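Local coordinates for protein extragenic suppressor (Pyrococcus furiosus, PDB 1XI6) that hydrolyses fructose 1,6-bisphosphate to fructose 6-phosphate and phosphate with the help of magnesium, and acts weakly on inositol 1-phosphate, at residues 85-90 and 113-118. Sequence-based numbering, arbitrary orientation.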
ATOM      1  N   SER A  85       0.133  20.918  10.140  1.00 50.00           N
ATOM      2  CA  SER A  85       0.937  21.068   8.936  1.00 50.00           C
ATOM      3  C   SER A  85       0.081  20.942   7.704  1.00 50.00           C
ATOM      4  O   SER A  85      -0.880  20.176   7.696  1.00 50.00           O
ATOM      5  CB  SER A  85       2.040  20.013   8.886  1.00 50.00           C
ATOM      6  OG  SER A  85       2.851  20.177   7.729  1.00 50.00           O
ATOM      7  N   GLU A  86       0.450  21.690   6.666  1.00 50.00           N
ATOM      8  CA  GLU A  86      -0.209  21.635   5.356  1.00 50.00           C
ATOM      9  C   GLU A  86      -0.130  20.237   4.733  1.00 50.00           C
ATOM     10  O   GLU A  86      -1.014  19.839   3.965  1.00 50.00           O
ATOM     11  CB  GLU A  86       0.426  22.651   4.406  1.00 50.00           C
ATOM     12  CG  GLU A  86      -0.356  22.904   3.118  1.00 50.00           C
ATOM     13  CD  GLU A  86       0.411  23.744   2.109  1.00 50.00           C
ATOM     14  OE1 GLU A  86       1.419  24.399   2.479  1.00 50.00           O
ATOM     15  OE2 GLU A  86       0.001  23.754   0.931  1.00 50.00           O
ATOM     16  N   TYR A  87       0.933  19.511   5.083  1.00 50.00           N
ATOM     17  CA  TYR A  87       1.226  18.204   4.522  1.00 50.00           C
ATOM     18  C   TYR A  87       0.966  17.038   5.477  1.00 50.00           C
ATOM     19  O   TYR A  87       1.261  17.112   6.675  1.00 50.00           O
ATOM     20  CB  TYR A  87       2.672  18.164   4.058  1.00 50.00           C
ATOM     21  CG  TYR A  87       3.020  19.125   2.944  1.00 50.00           C
ATOM     22  CD1 TYR A  87       3.762  20.273   3.207  1.00 50.00           C
ATOM     23  CD2 TYR A  87       2.627  18.875   1.618  1.00 50.00           C
ATOM     24  CE1 TYR A  87       4.103  21.159   2.192  1.00 50.00           C
ATOM     25  CE2 TYR A  87       2.963  19.759   0.590  1.00 50.00           C
ATOM     26  CZ  TYR A  87       3.704  20.904   0.886  1.00 50.00           C
ATOM     27  OH  TYR A  87       4.051  21.795  -0.113  1.00 50.00           O
ATOM     28  N   THR A  88       0.421  15.958   4.930  1.00 50.00           N
ATOM     29  CA  THR A  88       0.153  14.745   5.697  1.00 50.00           C
ATOM     30  C   THR A  88       0.802  13.541   5.014  1.00 50.00           C
ATOM     31  O   THR A  88       0.593  13.312   3.823  1.00 50.00           O
ATOM     32  CB  THR A  88      -1.370  14.514   5.884  1.00 50.00           C
ATOM     33  OG1 THR A  88      -1.954  15.680   6.472  1.00 50.00           O
ATOM     34  CG2 THR A  88      -1.650  13.318   6.787  1.00 50.00           C
ATOM     35  N   VAL A  89       1.588  12.791   5.781  1.00 50.00           N
ATOM     36  CA  VAL A  89       2.217  11.564   5.308  1.00 50.00           C
ATOM     37  C   VAL A  89       1.547  10.353   5.962  1.00 50.00           C
ATOM     38  O   VAL A  89       1.582  10.200   7.181  1.00 50.00           O
ATOM     39  CB  VAL A  89       3.743  11.549   5.591  1.00 50.00           C
ATOM     40  CG1 VAL A  89       4.402  10.384   4.902  1.00 50.00           C
ATOM     41  CG2 VAL A  89       4.396  12.825   5.114  1.00 50.00           C
ATOM     42  N   ILE A  90       0.927   9.504   5.148  1.00 50.00           N
ATOM     43  CA  ILE A  90       0.479   8.193   5.622  1.00 50.00           C
ATOM     44  C   ILE A  90       1.599   7.179   5.408  1.00 50.00           C
ATOM     45  O   ILE A  90       2.098   6.997   4.299  1.00 50.00           O
ATOM     46  CB  ILE A  90      -0.819   7.708   4.954  1.00 50.00           C
ATOM     47  CG1 ILE A  90      -1.877   8.823   4.987  1.00 50.00           C
ATOM     48  CG2 ILE A  90      -1.298   6.413   5.621  1.00 50.00           C
ATOM     49  CD1 ILE A  90      -3.250   8.437   4.463  1.00 50.00           C
ATOM     50  N   VAL A 113       1.771  10.879   0.395  1.00 50.00           N
ATOM     51  CA  VAL A 113       2.002  12.285   0.761  1.00 50.00           C
ATOM     52  C   VAL A 113       0.888  13.177   0.229  1.00 50.00           C
ATOM     53  O   VAL A 113       0.664  13.271  -0.987  1.00 50.00           O
ATOM     54  CB  VAL A 113       3.369  12.799   0.225  1.00 50.00           C
ATOM     55  CG1 VAL A 113       3.523  14.303   0.438  1.00 50.00           C
ATOM     56  CG2 VAL A 113       4.516  12.049   0.881  1.00 50.00           C
ATOM     57  N   PHE A 114       0.196  13.833   1.152  1.00 50.00           N
ATOM     58  CA  PHE A 114      -0.889  14.741   0.799  1.00 50.00           C
ATOM     59  C   PHE A 114      -0.498  16.188   1.047  1.00 50.00           C
ATOM     60  O   PHE A 114       0.165  16.506   2.042  1.00 50.00           O
ATOM     61  CB  PHE A 114      -2.148  14.404   1.592  1.00 50.00           C
ATOM     62  CG  PHE A 114      -2.712  13.048   1.296  1.00 50.00           C
ATOM     63  CD1 PHE A 114      -2.163  11.900   1.878  1.00 50.00           C
ATOM     64  CD2 PHE A 114      -3.805  12.909   0.451  1.00 50.00           C
ATOM     65  CE1 PHE A 114      -2.692  10.632   1.607  1.00 50.00           C
ATOM     66  CE2 PHE A 114      -4.340  11.647   0.175  1.00 50.00           C
ATOM     67  CZ  PHE A 114      -3.779  10.510   0.754  1.00 50.00           C
ATOM     68  N   LYS A 115      -0.897  17.049   0.117  1.00 50.00           N
ATOM     69  CA  LYS A 115      -0.876  18.491   0.315  1.00 50.00           C
ATOM     70  C   LYS A 115      -2.315  18.892   0.589  1.00 50.00           C
ATOM     71  O   LYS A 115      -3.139  18.958  -0.332  1.00 50.00           O
ATOM     72  CB  LYS A 115      -0.340  19.204  -0.924  1.00 50.00           C
ATOM     73  CG  LYS A 115      -0.178  20.691  -0.741  1.00 50.00           C
ATOM     74  CD  LYS A 115       0.338  21.352  -1.996  1.00 50.00           C
ATOM     75  CE  LYS A 115       1.185  22.559  -1.648  1.00 50.00           C
ATOM     76  NZ  LYS A 115       1.038  23.641  -2.659  1.00 50.00           N
ATOM     77  N   LYS A 116      -2.612  19.143   1.861  1.00 50.00           N
ATOM     78  CA  LYS A 116      -3.985  19.376   2.326  1.00 50.00           C
ATOM     79  C   LYS A 116      -4.813  18.100   2.135  1.00 50.00           C
ATOM     80  O   LYS A 116      -4.582  17.114   2.843  1.00 50.00           O
ATOM     81  CB  LYS A 116      -4.622  20.628   1.677  1.00 50.00           C
ATOM     82  CG  LYS A 116      -4.002  21.962   2.145  1.00 50.00           C
ATOM     83  CD  LYS A 116      -4.553  23.185   1.405  1.00 50.00           C
ATOM     84  CE  LYS A 116      -3.677  23.588   0.204  1.00 50.00           C
ATOM     85  NZ  LYS A 116      -4.266  24.709  -0.602  1.00 50.00           N
ATOM     86  N   ASP A 117      -5.747  18.091   1.188  1.00 50.00           N
ATOM     87  CA  ASP A 117      -6.602  16.909   0.987  1.00 50.00           C
ATOM     88  C   ASP A 117      -6.379  16.185  -0.353  1.00 50.00           C
ATOM     89  O   ASP A 117      -6.923  15.105  -0.585  1.00 50.00           O
ATOM     90  CB  ASP A 117      -8.091  17.261   1.204  1.00 50.00           C
ATOM     91  CG  ASP A 117      -8.580  16.938   2.630  1.00 50.00           C
ATOM     92  OD1 ASP A 117      -7.769  16.964   3.588  1.00 50.00           O
ATOM     93  OD2 ASP A 117      -9.789  16.653   2.802  1.00 50.00           O
ATOM     94  N   LYS A 118      -5.579  16.783  -1.230  1.00 50.00           N
ATOM     95  CA  LYS A 118      -5.206  16.132  -2.478  1.00 50.00           C
ATOM     96  C   LYS A 118      -3.911  15.341  -2.268  1.00 50.00           C
ATOM     97  O   LYS A 118      -2.953  15.877  -1.694  1.00 50.00           O
ATOM     98  CB  LYS A 118      -5.043  17.156  -3.610  1.00 50.00           C
TER
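Lys-116 N donates to Glu-86 O at 2.7 Å, meeting the oxygen nearly head-on (C=O...N angle 168°), and so continues the antiparallel pairing just beyond strands 87-90 and 113-115. Further in, Thr-88 and Phe-114 form a hydrogen-bonded pair: Phe-114 N reaches Thr-88 O at 2.8 Å in the carbonyl plane, while Thr-88 N approaches Phe-114 O at 3.0 Å, tilted 24° from the plane of Phe-114's own carbonyl. The pairing illustrates how alternation gives a sheet two unlike faces.

On one face, Tyr-87 and Lys-115 run side by side. With CG of Lys-115 anti to the backbone N (chi1 -175°), its methylenes follow the phenol, CG lying 3.5 Å from Tyr-87 CE2. Glu-86 extends along the same lysine, and its OE2 forms a long salt bridge to Lys-115 NZ at 3.7 Å. An alanine in place of Tyr-87 would remove the ring and probably leave the lysine's aliphatic chain freer to swing, weakening its alignment with Glu-86. Deeper on this face, Val-89 CG2 and Val-113 CG2 meet at 4.3 Å.

Across the sheet, Phe-114 turns a ring edge to Thr-88 O, and Ile-90 CD1 packs 3.6 Å from Phe-114 CE1. Helix 208-219 covers this side through Ala-212 and Ile-216, and Phe-237 adds an edge-to-face contact with Phe-114.

Beyond Lys-115 a type II' turn leads into strand 118-126, making a beta hairpin, while interior strand 87-92 leads into the Asp-Pro-Leu-Asp-Gly segment beginning at Asp-92, the metal-binding motif of the inositol monophosphatase superfamily, where magnesium binding is inferred from relatives.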